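Local coordinates for NLP/P60 family protein (Bacillus cereus ATCC 10987, PDB 3H41), which probably hydrolyses gamma-D-glutamyl-L-lysine bonds in murein peptides of the cell wall, as a cysteine peptidase that releases L-Ala-gamma-D-Glu dipeptides, at residues V84-Y96 against H221-D234. Residues are numbered along the deposited sequence; the frame is centred on the assembly and turned at random. Where two conformers were deposited one is given.
Sequences VHGQPTPRNEEGY and HTIYKSHGITIPRD. With ALA (alanine), chain B; DGL (D-glutamic acid), chain C.
Tyr96 OH and Asp234 OD2 meet in a very short hydrogen bond of 2.5 Å, given by the phenol, with the ring and carboxylate planes almost perpendicular (84°). The carboxylate divides its labour: OD2 takes the phenol and a water that also binds Thr89 OG1, while OD1 accepts from the amino N of the bound alanine at 2.7 Å. The same nitrogen lies 2.9 Å from Tyr96 OH, and Glu61 O accepts from it as well, so the ligand's amino end sits among oxygens that would probably stabilise its positive charge. Arg91 NH1 adds a weak bond to the phenol oxygen and a salt bridge to Glu61.

Here two domains build one substrate pocket: the loop between strands 79-84 and 96-101 of the N-terminal SH3-like domain lies against the NlpC/P60 peptidase domain, at helix 218-225 and the loop after it.

Arg233 runs obliquely past the tyrosine, its CG 3.7 Å from Tyr96 CE2. With CG anti to the backbone N (chi1 169°) and a bend at chi2, its chain lies beside that of Gln87, whose OE1 is at the guanidinium edge but bonds Thr62; the guanidinium itself is held by Thr209 and by a salt bridge to Asp215. Arg233 N gives a nearly straight bond to Pro88 O, 3.0 Å long and in the carbonyl plane, and the same oxygen receives a water held by Asp234 N. The Pro88 ring, in turn, rests its CG on Thr230 CG2 (3.6 Å). Farther along, Lys225 NZ donates to Gly86 O from above the carbonyl plane, at 3.1 Å. His221 presents a ring edge to that oxygen, its rotation fixed by ND1 donating to Ile231 O, while one water joins His221 NE2, Lys225 NZ and Gln87 NE2.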
loop_
_atom_site.group_PDB
_atom_site.type_symbol
_atom_site.label_atom_id
_atom_site.label_comp_id
_atom_site.label_asym_id
_atom_site.label_seq_id
_atom_site.Cartn_x
_atom_site.Cartn_y
_atom_site.Cartn_z
ATOM N N VAL A 84 -12.102 -2.146 2.255
ATOM C CA VAL A 84 -11.213 -1.945 1.127
ATOM C C VAL A 84 -11.027 -3.231 0.358
ATOM O O VAL A 84 -10.484 -4.227 0.857
ATOM C CB VAL A 84 -9.819 -1.394 1.565
ATOM C CG1 VAL A 84 -8.904 -1.178 0.307
ATOM C CG2 VAL A 84 -9.960 -0.073 2.420
ATOM N N HIS A 85 -11.481 -3.227 -0.881
ATOM C CA HIS A 85 -11.385 -4.426 -1.696
ATOM C C HIS A 85 -9.906 -4.595 -2.054
ATOM O O HIS A 85 -9.184 -3.609 -2.306
ATOM C CB HIS A 85 -12.175 -4.264 -3.003
ATOM C CG HIS A 85 -13.657 -4.072 -2.825
ATOM N ND1 HIS A 85 -14.550 -4.192 -3.875
ATOM C CD2 HIS A 85 -14.403 -3.786 -1.734
ATOM C CE1 HIS A 85 -15.779 -3.987 -3.431
ATOM N NE2 HIS A 85 -15.717 -3.716 -2.140
ATOM N N GLY A 86 -9.468 -5.840 -2.071
ATOM C CA GLY A 86 -8.123 -6.162 -2.527
ATOM C C GLY A 86 -7.079 -6.156 -1.439
ATOM O O GLY A 86 -5.895 -6.320 -1.726
ATOM N N GLN A 87 -7.528 -6.008 -0.190
ATOM C CA GLN A 87 -6.663 -6.102 0.959
ATOM C C GLN A 87 -7.180 -7.204 1.861
ATOM O O GLN A 87 -7.985 -6.966 2.761
ATOM C CB GLN A 87 -6.574 -4.751 1.668
ATOM C CG GLN A 87 -5.842 -3.697 0.820
ATOM C CD GLN A 87 -5.481 -2.452 1.617
ATOM O OE1 GLN A 87 -5.721 -2.384 2.828
ATOM N NE2 GLN A 87 -4.933 -1.441 0.930
ATOM N N PRO A 88 -6.747 -8.440 1.597
ATOM C CA PRO A 88 -7.356 -9.556 2.348
ATOM C C PRO A 88 -7.074 -9.536 3.855
ATOM O O PRO A 88 -5.988 -9.139 4.292
ATOM C CB PRO A 88 -6.731 -10.789 1.703
ATOM C CG PRO A 88 -6.322 -10.336 0.331
ATOM C CD PRO A 88 -5.838 -8.931 0.553
ATOM N N THR A 89 -8.088 -9.895 4.635
ATOM C CA THR A 89 -7.954 -9.997 6.075
ATOM C C THR A 89 -8.968 -11.027 6.589
ATOM O O THR A 89 -10.083 -11.095 6.073
ATOM C CB THR A 89 -8.199 -8.652 6.778
ATOM O OG1 THR A 89 -8.340 -8.864 8.192
ATOM C CG2 THR A 89 -9.420 -7.897 6.194
ATOM N N PRO A 90 -8.581 -11.825 7.592
ATOM C CA PRO A 90 -9.578 -12.720 8.213
ATOM C C PRO A 90 -10.687 -11.973 8.947
ATOM O O PRO A 90 -11.677 -12.597 9.313
ATOM C CB PRO A 90 -8.759 -13.544 9.225
ATOM C CG PRO A 90 -7.540 -12.737 9.488
ATOM C CD PRO A 90 -7.252 -11.983 8.186
ATOM N N ARG A 91 -10.514 -10.676 9.193
ATOM C CA ARG A 91 -11.516 -9.866 9.915
ATOM C C ARG A 91 -12.821 -9.657 9.132
ATOM O O ARG A 91 -13.884 -9.409 9.725
ATOM C CB ARG A 91 -10.897 -8.507 10.315
ATOM C CG ARG A 91 -9.636 -8.664 11.178
ATOM C CD ARG A 91 -8.864 -7.334 11.286
ATOM N NE ARG A 91 -9.698 -6.299 11.886
ATOM C CZ ARG A 91 -9.418 -4.997 11.889
ATOM N NH1 ARG A 91 -8.305 -4.532 11.319
ATOM N NH2 ARG A 91 -10.251 -4.157 12.481
ATOM N N ASN A 92 -12.754 -9.736 7.808
ATOM C CA ASN A 92 -13.890 -9.438 6.952
ATOM C C ASN A 92 -13.676 -10.006 5.563
ATOM O O ASN A 92 -12.660 -9.758 4.922
ATOM C CB ASN A 92 -14.150 -7.941 6.840
ATOM C CG ASN A 92 -15.511 -7.631 6.205
ATOM O OD1 ASN A 92 -15.685 -7.736 5.005
ATOM N ND2 ASN A 92 -16.463 -7.231 7.016
ATOM N N GLU A 93 -14.677 -10.738 5.092
ATOM C CA GLU A 93 -14.512 -11.459 3.856
ATOM C C GLU A 93 -14.613 -10.551 2.622
ATOM O O GLU A 93 -14.171 -10.945 1.554
ATOM C CB GLU A 93 -15.474 -12.666 3.814
ATOM C CG GLU A 93 -15.078 -13.737 4.853
ATOM C CD GLU A 93 -15.955 -14.988 4.828
ATOM O OE1 GLU A 93 -16.893 -15.052 3.997
ATOM O OE2 GLU A 93 -15.694 -15.902 5.647
ATOM N N GLU A 94 -15.118 -9.321 2.775
ATOM C CA GLU A 94 -15.273 -8.419 1.625
ATOM C C GLU A 94 -14.118 -7.437 1.445
ATOM O O GLU A 94 -13.848 -6.985 0.341
ATOM C CB GLU A 94 -16.566 -7.617 1.736
ATOM C CG GLU A 94 -16.925 -6.892 0.431
ATOM C CD GLU A 94 -18.360 -6.365 0.395
ATOM O OE1 GLU A 94 -19.107 -6.541 1.392
ATOM O OE2 GLU A 94 -18.729 -5.772 -0.643
ATOM N N GLY A 95 -13.450 -7.082 2.531
ATOM C CA GLY A 95 -12.373 -6.103 2.447
ATOM C C GLY A 95 -11.869 -5.671 3.812
ATOM O O GLY A 95 -12.425 -6.062 4.842
ATOM N N TYR A 96 -10.837 -4.833 3.794
ATOM C CA TYR A 96 -10.180 -4.368 5.010
ATOM C C TYR A 96 -10.967 -3.231 5.596
ATOM O O TYR A 96 -11.224 -2.236 4.919
ATOM C CB TYR A 96 -8.715 -3.927 4.745
ATOM C CG TYR A 96 -7.873 -4.107 5.983
ATOM C CD1 TYR A 96 -7.971 -3.217 7.032
ATOM C CD2 TYR A 96 -7.014 -5.197 6.135
ATOM C CE1 TYR A 96 -7.244 -3.377 8.159
ATOM C CE2 TYR A 96 -6.275 -5.368 7.300
ATOM C CZ TYR A 96 -6.408 -4.439 8.316
ATOM O OH TYR A 96 -5.733 -4.535 9.510
ATOM N N HIS A 221 2.932 -6.457 1.168
ATOM C CA HIS A 221 1.659 -6.570 0.458
ATOM C C HIS A 221 1.720 -5.791 -0.846
ATOM O O HIS A 221 1.318 -6.305 -1.886
ATOM C CB HIS A 221 0.517 -6.051 1.339
ATOM C CG HIS A 221 -0.771 -5.841 0.609
ATOM N ND1 HIS A 221 -1.610 -6.886 0.287
ATOM C CD2 HIS A 221 -1.358 -4.718 0.136
ATOM C CE1 HIS A 221 -2.685 -6.406 -0.316
ATOM N NE2 HIS A 221 -2.559 -5.097 -0.429
ATOM N N THR A 222 2.261 -4.571 -0.794
ATOM C CA THR A 222 2.340 -3.702 -2.000
ATOM C C THR A 222 3.280 -4.231 -3.076
ATOM O O THR A 222 2.948 -4.203 -4.254
ATOM C CB THR A 222 2.714 -2.249 -1.614
ATOM O OG1 THR A 222 1.675 -1.714 -0.775
ATOM C CG2 THR A 222 2.904 -1.349 -2.869
ATOM N N ILE A 223 4.427 -4.760 -2.673
ATOM C CA ILE A 223 5.417 -5.314 -3.600
ATOM C C ILE A 223 4.796 -6.495 -4.339
ATOM O O ILE A 223 4.841 -6.561 -5.581
ATOM C CB ILE A 223 6.665 -5.812 -2.860
ATOM C CG1 ILE A 223 7.530 -4.626 -2.422
ATOM C CG2 ILE A 223 7.496 -6.743 -3.745
ATOM C CD1 ILE A 223 8.649 -5.029 -1.505
ATOM N N TYR A 224 4.172 -7.403 -3.583
ATOM C CA TYR A 224 3.540 -8.568 -4.234
ATOM C C TYR A 224 2.344 -8.189 -5.089
ATOM O O TYR A 224 2.226 -8.686 -6.203
ATOM C CB TYR A 224 3.195 -9.647 -3.208
ATOM C CG TYR A 224 4.353 -10.576 -2.968
ATOM C CD1 TYR A 224 4.519 -11.741 -3.772
ATOM C CD2 TYR A 224 5.301 -10.335 -1.988
ATOM C CE1 TYR A 224 5.558 -12.592 -3.584
ATOM C CE2 TYR A 224 6.370 -11.207 -1.806
ATOM C CZ TYR A 224 6.473 -12.342 -2.614
ATOM O OH TYR A 224 7.510 -13.222 -2.483
ATOM N N LYS A 225 1.497 -7.289 -4.596
ATOM C CA LYS A 225 0.268 -6.931 -5.280
ATOM C C LYS A 225 0.546 -6.271 -6.626
ATOM O O LYS A 225 -0.139 -6.559 -7.630
ATOM C CB LYS A 225 -0.574 -6.004 -4.425
ATOM C CG LYS A 225 -1.908 -5.704 -5.094
ATOM C CD LYS A 225 -3.081 -5.658 -4.169
ATOM C CE LYS A 225 -4.344 -5.194 -4.905
ATOM N NZ LYS A 225 -5.265 -4.368 -4.044
ATOM N N SER A 226 1.585 -5.440 -6.644
ATOM C CA SER A 226 2.011 -4.733 -7.873
ATOM C C SER A 226 2.562 -5.656 -8.943
ATOM O O SER A 226 2.697 -5.245 -10.109
ATOM C CB SER A 226 3.035 -3.651 -7.531
ATOM O OG SER A 226 4.313 -4.172 -7.160
ATOM N N HIS A 227 2.909 -6.880 -8.549
ATOM C CA HIS A 227 3.396 -7.920 -9.446
ATOM C C HIS A 227 2.365 -9.049 -9.615
ATOM O O HIS A 227 2.714 -10.194 -10.006
ATOM C CB HIS A 227 4.736 -8.473 -8.932
ATOM C CG HIS A 227 5.866 -7.511 -9.096
ATOM N ND1 HIS A 227 6.486 -7.303 -10.310
ATOM C CD2 HIS A 227 6.452 -6.653 -8.223
ATOM C CE1 HIS A 227 7.439 -6.398 -10.166
ATOM N NE2 HIS A 227 7.433 -5.975 -8.915
ATOM N N GLY A 228 1.109 -8.723 -9.339
ATOM C CA GLY A 228 -0.036 -9.617 -9.634
ATOM C C GLY A 228 -0.382 -10.671 -8.585
ATOM O O GLY A 228 -1.219 -11.536 -8.821
ATOM N N ILE A 229 0.250 -10.604 -7.426
ATOM C CA ILE A 229 0.027 -11.623 -6.360
ATOM C C ILE A 229 -0.547 -10.932 -5.127
ATOM O O ILE A 229 0.118 -10.125 -4.486
ATOM C CB ILE A 229 1.324 -12.372 -6.026
ATOM C CG1 ILE A 229 1.884 -13.044 -7.275
ATOM C CG2 ILE A 229 1.070 -13.381 -4.883
ATOM C CD1 ILE A 229 3.163 -13.783 -7.071
ATOM N N THR A 230 -1.806 -11.223 -4.817
ATOM C CA THR A 230 -2.476 -10.571 -3.706
ATOM C C THR A 230 -2.270 -11.431 -2.466
ATOM O O THR A 230 -2.681 -12.598 -2.448
ATOM C CB THR A 230 -3.960 -10.404 -4.003
ATOM O OG1 THR A 230 -4.089 -9.584 -5.170
ATOM C CG2 THR A 230 -4.649 -9.725 -2.823
ATOM N N ILE A 231 -1.549 -10.873 -1.493
ATOM C CA ILE A 231 -1.292 -11.523 -0.213
ATOM C C ILE A 231 -2.062 -10.710 0.834
ATOM O O ILE A 231 -2.478 -9.622 0.548
ATOM C CB ILE A 231 0.241 -11.626 0.093
ATOM C CG1 ILE A 231 0.840 -10.280 0.537
ATOM C CG2 ILE A 231 0.989 -12.124 -1.147
ATOM C CD1 ILE A 231 2.371 -10.320 0.835
ATOM N N PRO A 232 -2.287 -11.257 2.035
ATOM C CA PRO A 232 -3.016 -10.512 3.066
ATOM C C PRO A 232 -2.334 -9.193 3.413
ATOM O O PRO A 232 -1.120 -9.058 3.255
ATOM C CB PRO A 232 -3.023 -11.462 4.270
ATOM C CG PRO A 232 -2.837 -12.824 3.667
ATOM C CD PRO A 232 -1.940 -12.614 2.472
ATOM N N ARG A 233 -3.116 -8.227 3.859
ATOM C CA ARG A 233 -2.587 -6.944 4.253
ATOM C C ARG A 233 -1.652 -6.990 5.472
ATOM O O ARG A 233 -0.647 -6.294 5.487
ATOM C CB ARG A 233 -3.734 -5.963 4.512
ATOM C CG ARG A 233 -3.354 -4.663 5.173
ATOM C CD ARG A 233 -2.502 -3.876 4.319
ATOM N NE ARG A 233 -1.997 -2.616 4.904
ATOM C CZ ARG A 233 -0.968 -2.486 5.741
ATOM N NH1 ARG A 233 -0.366 -3.531 6.273
ATOM N NH2 ARG A 233 -0.554 -1.274 6.063
ATOM N N ASP A 234 -1.998 -7.788 6.488
ATOM C CA ASP A 234 -1.287 -7.765 7.764
ATOM C C ASP A 234 -0.264 -8.905 7.920
ATOM O O ASP A 234 -0.339 -9.951 7.262
ATOM C CB ASP A 234 -2.296 -7.782 8.918
ATOM C CG ASP A 234 -3.097 -6.477 9.046
ATOM O OD1 ASP A 234 -2.651 -5.440 8.574
ATOM O OD2 ASP A 234 -4.194 -6.490 9.634
HETATM N N ALA B . -3.178 -3.104 9.793
HETATM C CA ALA B . -1.792 -2.550 10.128
HETATM C C ALA B . -0.974 -3.585 10.891
HETATM O O ALA B . -1.538 -4.430 11.599
HETATM C CB ALA B . -1.902 -1.283 10.973
HETATM N N DGL C . 0.353 -3.528 10.764
HETATM C CA DGL C . 1.210 -4.420 11.549
HETATM C C DGL C . 1.003 -5.856 11.168
HETATM O O DGL C . 1.196 -6.773 11.977
HETATM C CB DGL C . 2.684 -4.027 11.361
HETATM C CG DGL C . 3.662 -4.797 12.271
HETATM C CD DGL C . 3.250 -4.915 13.737
HETATM O OE1 DGL C . 3.869 -4.210 14.555
HETATM O OE2 DGL C . 2.358 -5.727 14.108
HETATM O OXT DGL C . 0.691 -6.146 10.006
HETATM O O HOH W 1 -3.881 -2.866 -1.752
HETATM O O HOH W 2 -4.572 -9.149 6.705
HETATM O O HOH W 3 -5.865 -8.683 9.193
#